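Alpha-1,2-mannosyltransferase (Ktr4), putative (Neosartorya fumigata, PDB 7BOP) is a putative fungal mannosyltransferase with a GT-A-type fold, holding guanosine-5'-diphosphate and a manganese ion together in this structure. Local coordinates at residues A[81-86]-A[116-121]; A[102-107]-A[124-129]; A[328-333]-A[381-386]. All coordinates share one frame; numbering follows the deposited sequence.

Interaction 1: A[81-86]-A[116-121]; sequences EDLIST and KRTQAE
R117 NH1 donates to E81 OE1 over 2.9 Å in a nearly straight bond (170° at the hydrogen) that is also a salt bridge. OE1 lies in the guanidinium plane, at its edge, but NH1 meets it from above the carboxylate plane; the two flat groups are turned 36° apart. One pair of atoms therefore carries the bond, while E81 OE2 stays 3.5 Å from R117 NH2. R117 is bent at chi2 (-72°) and again at chi3, which folds the guanidinium back until one face rests over I84, with I84 CG1 3.8 Å from R117 NH2. Both segments belong to helices of the Rossmann-like part of a GT-A fold, 80-98 and 112-119, which pack beside each other against strand 102-106, L83 and T118 both touching F104. I84 fills the seam between them. Its CD1 comes within 3.4 Å of R117 O, and its CG2 lies 3.6 Å from E121 OE2, with the E121 chain running across it at about a right angle; the E121 carboxylate has its salt bridge with K88. Deeper in, T118 CG2 meets L83 CD2 at 3.8 Å, while T118 OG1 is hydrogen-bonded to F114 O and Y128 OH.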
loop_
_atom_site.group_PDB
_atom_site.type_symbol
_atom_site.label_atom_id
_atom_site.label_comp_id
_atom_site.label_asym_id
_atom_site.label_seq_id
_atom_site.Cartn_x
_atom_site.Cartn_y
_atom_site.Cartn_z
ATOM N N GLU A 81 2.833 5.677 20.384
ATOM C CA GLU A 81 4.276 5.968 20.383
ATOM C C GLU A 81 4.938 5.634 19.033
ATOM O O GLU A 81 5.753 6.405 18.529
ATOM C CB GLU A 81 5.003 5.249 21.530
ATOM C CG GLU A 81 4.637 5.740 22.930
ATOM C CD GLU A 81 4.965 7.206 23.188
ATOM O OE1 GLU A 81 4.359 7.780 24.119
ATOM O OE2 GLU A 81 5.814 7.798 22.472
ATOM N N ASP A 82 4.573 4.496 18.457
ATOM C CA ASP A 82 5.093 4.109 17.137
ATOM C C ASP A 82 4.573 5.031 16.029
ATOM O O ASP A 82 5.312 5.339 15.092
ATOM C CB ASP A 82 4.750 2.652 16.826
ATOM C CG ASP A 82 5.556 1.661 17.668
ATOM O OD1 ASP A 82 6.639 2.008 18.163
ATOM O OD2 ASP A 82 5.108 0.513 17.811
ATOM N N LEU A 83 3.316 5.465 16.133
ATOM C CA LEU A 83 2.773 6.459 15.202
ATOM C C LEU A 83 3.571 7.765 15.265
ATOM O O LEU A 83 3.963 8.315 14.231
ATOM C CB LEU A 83 1.282 6.722 15.471
ATOM C CG LEU A 83 0.607 7.769 14.569
ATOM C CD1 LEU A 83 0.587 7.321 13.112
ATOM C CD2 LEU A 83 -0.800 8.056 15.043
ATOM N N ILE A 84 3.842 8.246 16.476
ATOM C CA ILE A 84 4.625 9.480 16.661
ATOM C C ILE A 84 6.021 9.389 15.998
ATOM O O ILE A 84 6.439 10.336 15.336
ATOM C CB ILE A 84 4.761 9.866 18.166
ATOM C CG1 ILE A 84 3.395 10.195 18.807
ATOM C CG2 ILE A 84 5.740 11.021 18.365
ATOM C CD1 ILE A 84 2.600 11.311 18.176
ATOM N N SER A 85 6.732 8.271 16.166
ATOM C CA SER A 85 8.017 8.069 15.479
ATOM C C SER A 85 7.875 8.233 13.960
ATOM O O SER A 85 8.676 8.897 13.315
ATOM C CB SER A 85 8.576 6.675 15.767
ATOM O OG SER A 85 8.889 6.552 17.135
ATOM N N THR A 86 6.836 7.628 13.412
ATOM C CA THR A 86 6.560 7.718 11.989
ATOM C C THR A 86 6.245 9.143 11.532
ATOM O O THR A 86 6.774 9.604 10.527
ATOM C CB THR A 86 5.414 6.777 11.612
ATOM O OG1 THR A 86 5.829 5.429 11.888
ATOM C CG2 THR A 86 5.034 6.943 10.140
ATOM N N LYS A 116 -3.802 14.942 21.338
ATOM C CA LYS A 116 -2.830 15.959 21.751
ATOM C C LYS A 116 -1.424 15.645 21.227
ATOM O O LYS A 116 -0.748 16.515 20.685
ATOM C CB LYS A 116 -2.807 16.098 23.284
ATOM C CG LYS A 116 -1.664 16.939 23.851
ATOM C CD LYS A 116 -1.733 17.044 25.373
ATOM C CE LYS A 116 -2.740 18.089 25.838
ATOM N NZ LYS A 116 -2.333 19.483 25.489
ATOM N N ARG A 117 -0.995 14.401 21.413
ATOM C CA ARG A 117 0.342 13.978 21.016
ATOM C C ARG A 117 0.543 14.038 19.490
ATOM O O ARG A 117 1.591 14.465 19.032
ATOM C CB ARG A 117 0.627 12.569 21.532
ATOM C CG ARG A 117 0.726 12.458 23.050
ATOM C CD ARG A 117 1.996 13.068 23.593
ATOM N NE ARG A 117 3.188 12.638 22.863
ATOM C CZ ARG A 117 3.757 11.435 22.949
ATOM N NH1 ARG A 117 3.255 10.474 23.732
ATOM N NH2 ARG A 117 4.842 11.185 22.225
ATOM N N THR A 118 -0.464 13.624 18.721
ATOM C CA THR A 118 -0.378 13.658 17.252
ATOM C C THR A 118 -0.354 15.084 16.683
ATOM O O THR A 118 0.511 15.412 15.864
ATOM C CB THR A 118 -1.502 12.831 16.584
ATOM O OG1 THR A 118 -2.793 13.226 17.076
ATOM C CG2 THR A 118 -1.293 11.347 16.841
ATOM N N GLN A 119 -1.266 15.942 17.137
ATOM C CA GLN A 119 -1.306 17.341 16.675
ATOM C C GLN A 119 -0.029 18.109 17.042
ATOM O O GLN A 119 0.384 19.000 16.308
ATOM C CB GLN A 119 -2.571 18.056 17.200
ATOM C CG GLN A 119 -2.785 19.479 16.694
ATOM C CD GLN A 119 -2.986 19.575 15.186
ATOM O OE1 GLN A 119 -4.092 19.393 14.686
ATOM N NE2 GLN A 119 -1.917 19.896 14.458
ATOM N N ALA A 120 0.621 17.726 18.142
ATOM C CA ALA A 120 1.910 18.303 18.545
ATOM C C ALA A 120 3.074 18.034 17.575
ATOM O O ALA A 120 4.074 18.745 17.608
ATOM C CB ALA A 120 2.283 17.821 19.946
ATOM N N GLU A 121 2.950 17.026 16.714
ATOM C CA GLU A 121 4.015 16.664 15.783
ATOM C C GLU A 121 3.893 17.280 14.390
ATOM O O GLU A 121 4.708 16.977 13.516
ATOM C CB GLU A 121 4.072 15.137 15.654
ATOM C CG GLU A 121 4.413 14.412 16.946
ATOM C CD GLU A 121 5.759 14.798 17.534
ATOM O OE1 GLU A 121 6.647 15.270 16.793
ATOM O OE2 GLU A 121 5.948 14.612 18.747
#

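Interaction 2: A[102-107]-A[124-129]; sequences WIFFND and AKCYYE. With GDP (guanosine-5'-diphosphate), chain H.
Strands 102-106 and 126-130 are the two parallel strands of a beta-alpha-beta unit, with helix 112-119 as the crossover, and the first strand ends in the pocket of guanosine-5'-diphosphate. W102 N donates to K125 O, W102 O accepts from Y127 N at 2.8 Å, F104 N reaches Y127 O at 2.9 Å in an almost linear bond (176°), and F104 O takes E129 N at 2.8 Å. N106 N makes only a weak bond to E129 O, at 3.2 Å. On the face carrying W102, F104, C126 and Y128, the F104 and Y128 rings run side by side, planes 21° apart, displaced enough that little of one ring lies over the other; F104 CD2 touches Y128 CE1 at 3.6 Å. C126 SG sits at the edge of the F104 ring and obliquely beside the W102 indole. On the other face, with I103, F105, Y127 and E129, I103 CG2 packs on E129 CG at 3.8 Å, and the F105 ring lies alongside E129 CB. N106 extends CG away from its own amide nitrogen (chi1 -172°), and OD1 accepts N2 of guanosine-5'-diphosphate at 2.8 Å. D107 OD1 accepts N1 of the same base at 2.9 Å and also N2, so two acceptors share the guanine amino group. A parallel beta-alpha-beta unit whose first strand delivers nucleotide-binding residues at its C-terminal end fits the Rossmann-like half of a GT-A glycosyltransferase.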
loop_
_atom_site.group_PDB
_atom_site.type_symbol
_atom_site.label_atom_id
_atom_site.label_comp_id
_atom_site.label_asym_id
_atom_site.label_seq_id
_atom_site.Cartn_x
_atom_site.Cartn_y
_atom_site.Cartn_z
ATOM N N TRP A 102 -3.385 15.495 8.235
ATOM C CA TRP A 102 -3.432 14.102 8.672
ATOM C C TRP A 102 -4.860 13.741 9.060
ATOM O O TRP A 102 -5.506 14.478 9.831
ATOM C CB TRP A 102 -2.546 13.865 9.887
ATOM C CG TRP A 102 -1.086 13.945 9.677
ATOM C CD1 TRP A 102 -0.319 15.079 9.651
ATOM C CD2 TRP A 102 -0.183 12.844 9.519
ATOM N NE1 TRP A 102 0.998 14.749 9.477
ATOM C CE2 TRP A 102 1.113 13.384 9.391
ATOM C CE3 TRP A 102 -0.345 11.455 9.461
ATOM C CZ2 TRP A 102 2.248 12.582 9.208
ATOM C CZ3 TRP A 102 0.781 10.655 9.283
ATOM C CH2 TRP A 102 2.059 11.221 9.157
ATOM N N ILE A 103 -5.356 12.618 8.534
ATOM C CA ILE A 103 -6.649 12.070 8.923
ATOM C C ILE A 103 -6.429 10.666 9.488
ATOM O O ILE A 103 -6.003 9.742 8.769
ATOM C CB ILE A 103 -7.652 12.055 7.752
ATOM C CG1 ILE A 103 -7.707 13.427 7.074
ATOM C CG2 ILE A 103 -9.042 11.681 8.241
ATOM C CD1 ILE A 103 -8.605 13.506 5.867
ATOM N N PHE A 104 -6.714 10.518 10.784
ATOM C CA PHE A 104 -6.575 9.252 11.490
ATOM C C PHE A 104 -7.915 8.534 11.577
ATOM O O PHE A 104 -8.957 9.168 11.805
ATOM C CB PHE A 104 -5.994 9.495 12.880
ATOM C CG PHE A 104 -4.672 10.200 12.851
ATOM C CD1 PHE A 104 -3.521 9.517 12.481
ATOM C CD2 PHE A 104 -4.572 11.552 13.172
ATOM C CE1 PHE A 104 -2.298 10.159 12.431
ATOM C CE2 PHE A 104 -3.346 12.201 13.132
ATOM C CZ PHE A 104 -2.202 11.503 12.768
ATOM N N PHE A 105 -7.881 7.217 11.369
ATOM C CA PHE A 105 -9.068 6.359 11.407
ATOM C C PHE A 105 -8.899 5.263 12.435
ATOM O O PHE A 105 -7.803 4.743 12.631
ATOM C CB PHE A 105 -9.313 5.726 10.042
ATOM C CG PHE A 105 -9.660 6.722 8.974
ATOM C CD1 PHE A 105 -10.985 7.093 8.763
ATOM C CD2 PHE A 105 -8.672 7.289 8.186
ATOM C CE1 PHE A 105 -11.310 8.005 7.774
ATOM C CE2 PHE A 105 -8.994 8.210 7.199
ATOM C CZ PHE A 105 -10.314 8.563 6.985
ATOM N N ASN A 106 -10.004 4.899 13.081
ATOM C CA ASN A 106 -9.999 3.858 14.095
ATOM C C ASN A 106 -11.431 3.341 14.252
ATOM O O ASN A 106 -12.388 4.108 14.143
ATOM C CB ASN A 106 -9.419 4.426 15.405
ATOM C CG ASN A 106 -9.183 3.372 16.478
ATOM O OD1 ASN A 106 -9.494 2.195 16.305
ATOM N ND2 ASN A 106 -8.629 3.804 17.606
ATOM N N ASP A 107 -11.580 2.031 14.417
ATOM C CA ASP A 107 -12.889 1.428 14.690
ATOM C C ASP A 107 -13.439 1.874 16.062
ATOM O O ASP A 107 -14.645 1.944 16.248
ATOM C CB ASP A 107 -12.835 -0.104 14.597
ATOM C CG ASP A 107 -11.831 -0.721 15.550
ATOM O OD1 ASP A 107 -10.641 -0.351 15.490
ATOM O OD2 ASP A 107 -12.224 -1.587 16.351
ATOM N N ALA A 124 0.211 21.038 10.394
ATOM C CA ALA A 124 -1.015 20.873 9.612
ATOM C C ALA A 124 -2.184 20.502 10.506
ATOM O O ALA A 124 -1.999 20.091 11.650
ATOM C CB ALA A 124 -0.827 19.816 8.533
ATOM N N LYS A 125 -3.391 20.616 9.956
ATOM C CA LYS A 125 -4.599 20.185 10.653
ATOM C C LYS A 125 -4.623 18.659 10.763
ATOM O O LYS A 125 -4.294 17.965 9.796
ATOM C CB LYS A 125 -5.867 20.639 9.924
ATOM C CG LYS A 125 -6.077 22.151 9.839
ATOM C CD LYS A 125 -5.463 22.766 8.582
ATOM C CE LYS A 125 -6.195 24.022 8.121
ATOM N NZ LYS A 125 -6.071 25.142 9.094
ATOM N N CYS A 126 -5.000 18.166 11.942
ATOM C CA CYS A 126 -5.238 16.755 12.192
ATOM C C CYS A 126 -6.721 16.514 12.384
ATOM O O CYS A 126 -7.383 17.292 13.066
ATOM C CB CYS A 126 -4.523 16.301 13.455
ATOM S SG CYS A 126 -2.739 16.212 13.293
ATOM N N TYR A 127 -7.224 15.422 11.814
ATOM C CA TYR A 127 -8.610 15.000 11.975
ATOM C C TYR A 127 -8.654 13.582 12.526
ATOM O O TYR A 127 -7.754 12.758 12.261
ATOM C CB TYR A 127 -9.352 15.079 10.644
ATOM C CG TYR A 127 -9.321 16.464 10.046
ATOM C CD1 TYR A 127 -10.322 17.403 10.339
ATOM C CD2 TYR A 127 -8.282 16.851 9.205
ATOM C CE1 TYR A 127 -10.287 18.679 9.789
ATOM C CE2 TYR A 127 -8.234 18.126 8.661
ATOM C CZ TYR A 127 -9.237 19.034 8.956
ATOM O OH TYR A 127 -9.171 20.288 8.406
ATOM N N TYR A 128 -9.705 13.307 13.296
ATOM C CA TYR A 128 -9.825 12.079 14.076
ATOM C C TYR A 128 -11.175 11.468 13.781
ATOM O O TYR A 128 -12.201 12.022 14.164
ATOM C CB TYR A 128 -9.647 12.394 15.562
ATOM C CG TYR A 128 -8.333 13.085 15.815
ATOM C CD1 TYR A 128 -7.151 12.348 15.946
ATOM C CD2 TYR A 128 -8.252 14.480 15.866
ATOM C CE1 TYR A 128 -5.931 12.982 16.138
ATOM C CE2 TYR A 128 -7.037 15.124 16.058
ATOM C CZ TYR A 128 -5.877 14.373 16.197
ATOM O OH TYR A 128 -4.674 14.999 16.398
ATOM N N GLU A 129 -11.170 10.353 13.051
ATOM C CA GLU A 129 -12.392 9.764 12.514
ATOM C C GLU A 129 -12.586 8.354 13.032
ATOM O O GLU A 129 -11.613 7.619 13.273
ATOM C CB GLU A 129 -12.340 9.720 10.989
ATOM C CG GLU A 129 -12.181 11.072 10.324
ATOM C CD GLU A 129 -13.393 11.968 10.471
ATOM O OE1 GLU A 129 -14.518 11.466 10.648
ATOM O OE2 GLU A 129 -13.209 13.189 10.367
HETATM P PB GDP H . 0.968 -5.627 9.315
HETATM O O1B GDP H . 1.767 -6.408 10.319
HETATM O O2B GDP H . 1.608 -4.292 8.898
HETATM O O3B GDP H . 0.422 -6.423 8.146
HETATM O O3A GDP H . -0.354 -5.271 10.192
HETATM P PA GDP H . -0.511 -4.018 11.212
HETATM O O1A GDP H . -0.803 -4.528 12.603
HETATM O O2A GDP H . 0.643 -3.025 10.947
HETATM O "O5'" GDP H . -1.907 -3.471 10.627
HETATM C "C5'" GDP H . -1.963 -2.759 9.391
HETATM C "C4'" GDP H . -2.490 -1.346 9.625
HETATM O "O4'" GDP H . -3.828 -1.421 10.128
HETATM C "C3'" GDP H . -1.723 -0.552 10.673
HETATM O "O3'" GDP H . -1.804 0.835 10.306
HETATM C "C2'" GDP H . -2.449 -0.839 11.978
HETATM O "O2'" GDP H . -2.318 0.230 12.914
HETATM C "C1'" GDP H . -3.886 -1.008 11.496
HETATM N N9 GDP H . -4.755 -1.978 12.206
HETATM C C8 GDP H . -4.708 -3.340 12.199
HETATM N N7 GDP H . -5.726 -3.849 12.933
HETATM C C5 GDP H . -6.446 -2.813 13.409
HETATM C C6 GDP H . -7.648 -2.631 14.251
HETATM O O6 GDP H . -8.229 -3.632 14.698
HETATM N N1 GDP H . -8.082 -1.379 14.508
HETATM C C2 GDP H . -7.453 -0.283 14.010
HETATM N N2 GDP H . -7.912 0.962 14.293
HETATM N N3 GDP H . -6.339 -0.382 13.241
HETATM C C4 GDP H . -5.813 -1.589 12.915
#

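Interaction 3: A[328-333]-A[381-386]; sequences ADAAKV and KHVGMH
H386 sets CG between its own backbone N and carbonyl carbon (chi1 59°), which swings the imidazole toward the 330-333 turn, and V383 puts CG1 opposite its backbone N (chi1 -174°), facing A330. The ring donates through NE2 to A330 O at 2.9 Å, close to straight (167°) and within the ring plane. The same oxygen also accepts V333 N at 3.2 Å; both donors lie on opposite faces of the A330 carbonyl plane, so this oxygen is gripped from two sides. V333 O comes within 3.1 Å of H386 CD2, but the geometry is too poor for a bond with NE2. A331 CA rests obliquely by the ring, 3.9 Å from H386 NE2. The contact docks the C-terminal tail, beyond helix 376-382, on the loop that leads from helix 316-327 into strand 333-335 of the mixed sheet. That loop is shaped by an Asx turn: D329 OD1, met from above its carboxylate plane, accepts A331 N at 3.1 Å and also has a bond from N252 ND2. K332 N closes back on D329 O at 2.8 Å, completing the tight turn that presents A330 O to the tail. On the apolar side, A330 CB meets V383 CG1 at 4.0 Å, and W257 also touches V383. H386 O accepts from H334 ND1, and the H386 backbone is hydrogen-bonded to that of W335.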
loop_
_atom_site.group_PDB
_atom_site.type_symbol
_atom_site.label_atom_id
_atom_site.label_comp_id
_atom_site.label_asym_id
_atom_site.label_seq_id
_atom_site.Cartn_x
_atom_site.Cartn_y
_atom_site.Cartn_z
ATOM N N ALA A 328 -6.476 -0.723 -13.950
ATOM C CA ALA A 328 -5.767 0.531 -14.151
ATOM C C ALA A 328 -4.922 0.487 -15.415
ATOM O O ALA A 328 -4.726 -0.568 -16.021
ATOM C CB ALA A 328 -4.902 0.856 -12.939
ATOM N N ASP A 329 -4.450 1.663 -15.807
ATOM C CA ASP A 329 -3.437 1.829 -16.831
ATOM C C ASP A 329 -2.087 1.686 -16.137
ATOM O O ASP A 329 -1.729 2.520 -15.302
ATOM C CB ASP A 329 -3.619 3.226 -17.443
ATOM C CG ASP A 329 -2.638 3.548 -18.545
ATOM O OD1 ASP A 329 -1.672 2.799 -18.822
ATOM O OD2 ASP A 329 -2.842 4.626 -19.147
ATOM N N ALA A 330 -1.322 0.655 -16.494
ATOM C CA ALA A 330 -0.021 0.394 -15.858
ATOM C C ALA A 330 0.961 1.560 -15.979
ATOM O O ALA A 330 1.820 1.733 -15.116
ATOM C CB ALA A 330 0.604 -0.881 -16.414
ATOM N N ALA A 331 0.811 2.375 -17.029
ATOM C CA ALA A 331 1.615 3.588 -17.193
ATOM C C ALA A 331 1.332 4.612 -16.109
ATOM O O ALA A 331 2.163 5.468 -15.876
ATOM C CB ALA A 331 1.387 4.221 -18.560
ATOM N N LYS A 332 0.174 4.521 -15.459
ATOM C CA LYS A 332 -0.208 5.430 -14.369
ATOM C C LYS A 332 0.103 4.890 -12.972
ATOM O O LYS A 332 -0.355 5.460 -11.977
ATOM C CB LYS A 332 -1.698 5.769 -14.466
ATOM C CG LYS A 332 -2.141 6.358 -15.796
ATOM C CD LYS A 332 -1.305 7.557 -16.179
ATOM C CE LYS A 332 -2.005 8.446 -17.201
ATOM N NZ LYS A 332 -1.026 9.431 -17.742
ATOM N N VAL A 333 0.870 3.799 -12.897
ATOM C CA VAL A 333 1.365 3.261 -11.629
ATOM C C VAL A 333 2.846 3.594 -11.565
ATOM O O VAL A 333 3.570 3.398 -12.548
ATOM C CB VAL A 333 1.119 1.738 -11.521
ATOM C CG1 VAL A 333 1.730 1.171 -10.234
ATOM C CG2 VAL A 333 -0.372 1.449 -11.574
ATOM N N LYS A 381 10.502 -6.468 -15.087
ATOM C CA LYS A 381 10.484 -7.143 -16.390
ATOM C C LYS A 381 9.131 -6.996 -17.087
ATOM O O LYS A 381 9.066 -6.622 -18.265
ATOM C CB LYS A 381 10.833 -8.629 -16.233
ATOM C CG LYS A 381 10.712 -9.445 -17.513
ATOM C CD LYS A 381 11.235 -10.854 -17.297
ATOM C CE LYS A 381 10.945 -11.740 -18.499
ATOM N NZ LYS A 381 11.540 -13.088 -18.286
ATOM N N HIS A 382 8.053 -7.296 -16.365
ATOM C CA HIS A 382 6.717 -7.386 -16.973
ATOM C C HIS A 382 5.978 -6.061 -17.089
ATOM O O HIS A 382 5.080 -5.935 -17.919
ATOM C CB HIS A 382 5.862 -8.383 -16.202
ATOM C CG HIS A 382 6.344 -9.784 -16.345
ATOM N ND1 HIS A 382 6.242 -10.472 -17.532
ATOM C CD2 HIS A 382 6.986 -10.603 -15.484
ATOM C CE1 HIS A 382 6.787 -11.667 -17.392
ATOM N NE2 HIS A 382 7.250 -11.770 -16.158
ATOM N N VAL A 383 6.339 -5.095 -16.248
ATOM C CA VAL A 383 5.626 -3.809 -16.196
ATOM C C VAL A 383 6.617 -2.659 -16.384
ATOM O O VAL A 383 6.415 -1.843 -17.263
ATOM C CB VAL A 383 4.799 -3.646 -14.903
ATOM C CG1 VAL A 383 3.966 -2.365 -14.941
ATOM C CG2 VAL A 383 3.883 -4.845 -14.701
ATOM N N GLY A 384 7.659 -2.578 -15.559
ATOM C CA GLY A 384 8.714 -1.579 -15.751
ATOM C C GLY A 384 9.066 -0.831 -14.488
ATOM O O GLY A 384 8.496 -1.088 -13.430
ATOM N N MET A 385 9.994 0.106 -14.628
ATOM C CA MET A 385 10.607 0.833 -13.505
ATOM C C MET A 385 10.158 2.286 -13.432
ATOM O O MET A 385 10.697 3.060 -12.652
ATOM C CB MET A 385 12.132 0.778 -13.645
ATOM C CG MET A 385 12.683 -0.608 -13.390
ATOM S SD MET A 385 14.453 -0.743 -13.690
ATOM C CE MET A 385 14.472 -0.791 -15.468
ATOM N N HIS A 386 9.171 2.642 -14.244
ATOM C CA HIS A 386 8.642 4.012 -14.314
ATOM C C HIS A 386 7.849 4.367 -13.049
ATOM O O HIS A 386 7.324 5.476 -12.932
ATOM C CB HIS A 386 7.747 4.180 -15.552
ATOM C CG HIS A 386 6.588 3.237 -15.570
ATOM N ND1 HIS A 386 6.699 1.935 -16.005
ATOM C CD2 HIS A 386 5.320 3.381 -15.130
ATOM C CE1 HIS A 386 5.542 1.324 -15.853
ATOM N NE2 HIS A 386 4.686 2.181 -15.331
ATOM O OXT HIS A 386 7.695 3.573 -12.115
#

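Overall arrangement
Interactions 1 and 2 belong to one layered unit: interaction 2 joins two strands, and interaction 1 pairs the helices that lie against them. Their segments alternate along the chain, and they touch directly through Q119 NE2 and A124 O, 2.8 Å apart. Interaction 2 is mainly a backbone ladder with aromatic side chains, buried on strand 102-106 and ending at the nucleotide; interaction 1 grades from buried aliphatic packing to a salt bridge towards the surface. Interaction 3 lies on the opposite side of the chain's centre, about 31 Å from interaction 2 between centres. It is partly buried: exposed H386 meets a loop whose A330 and V333 are buried. It buries less surface and depends on a terminal histidine gripping a loop carbonyl.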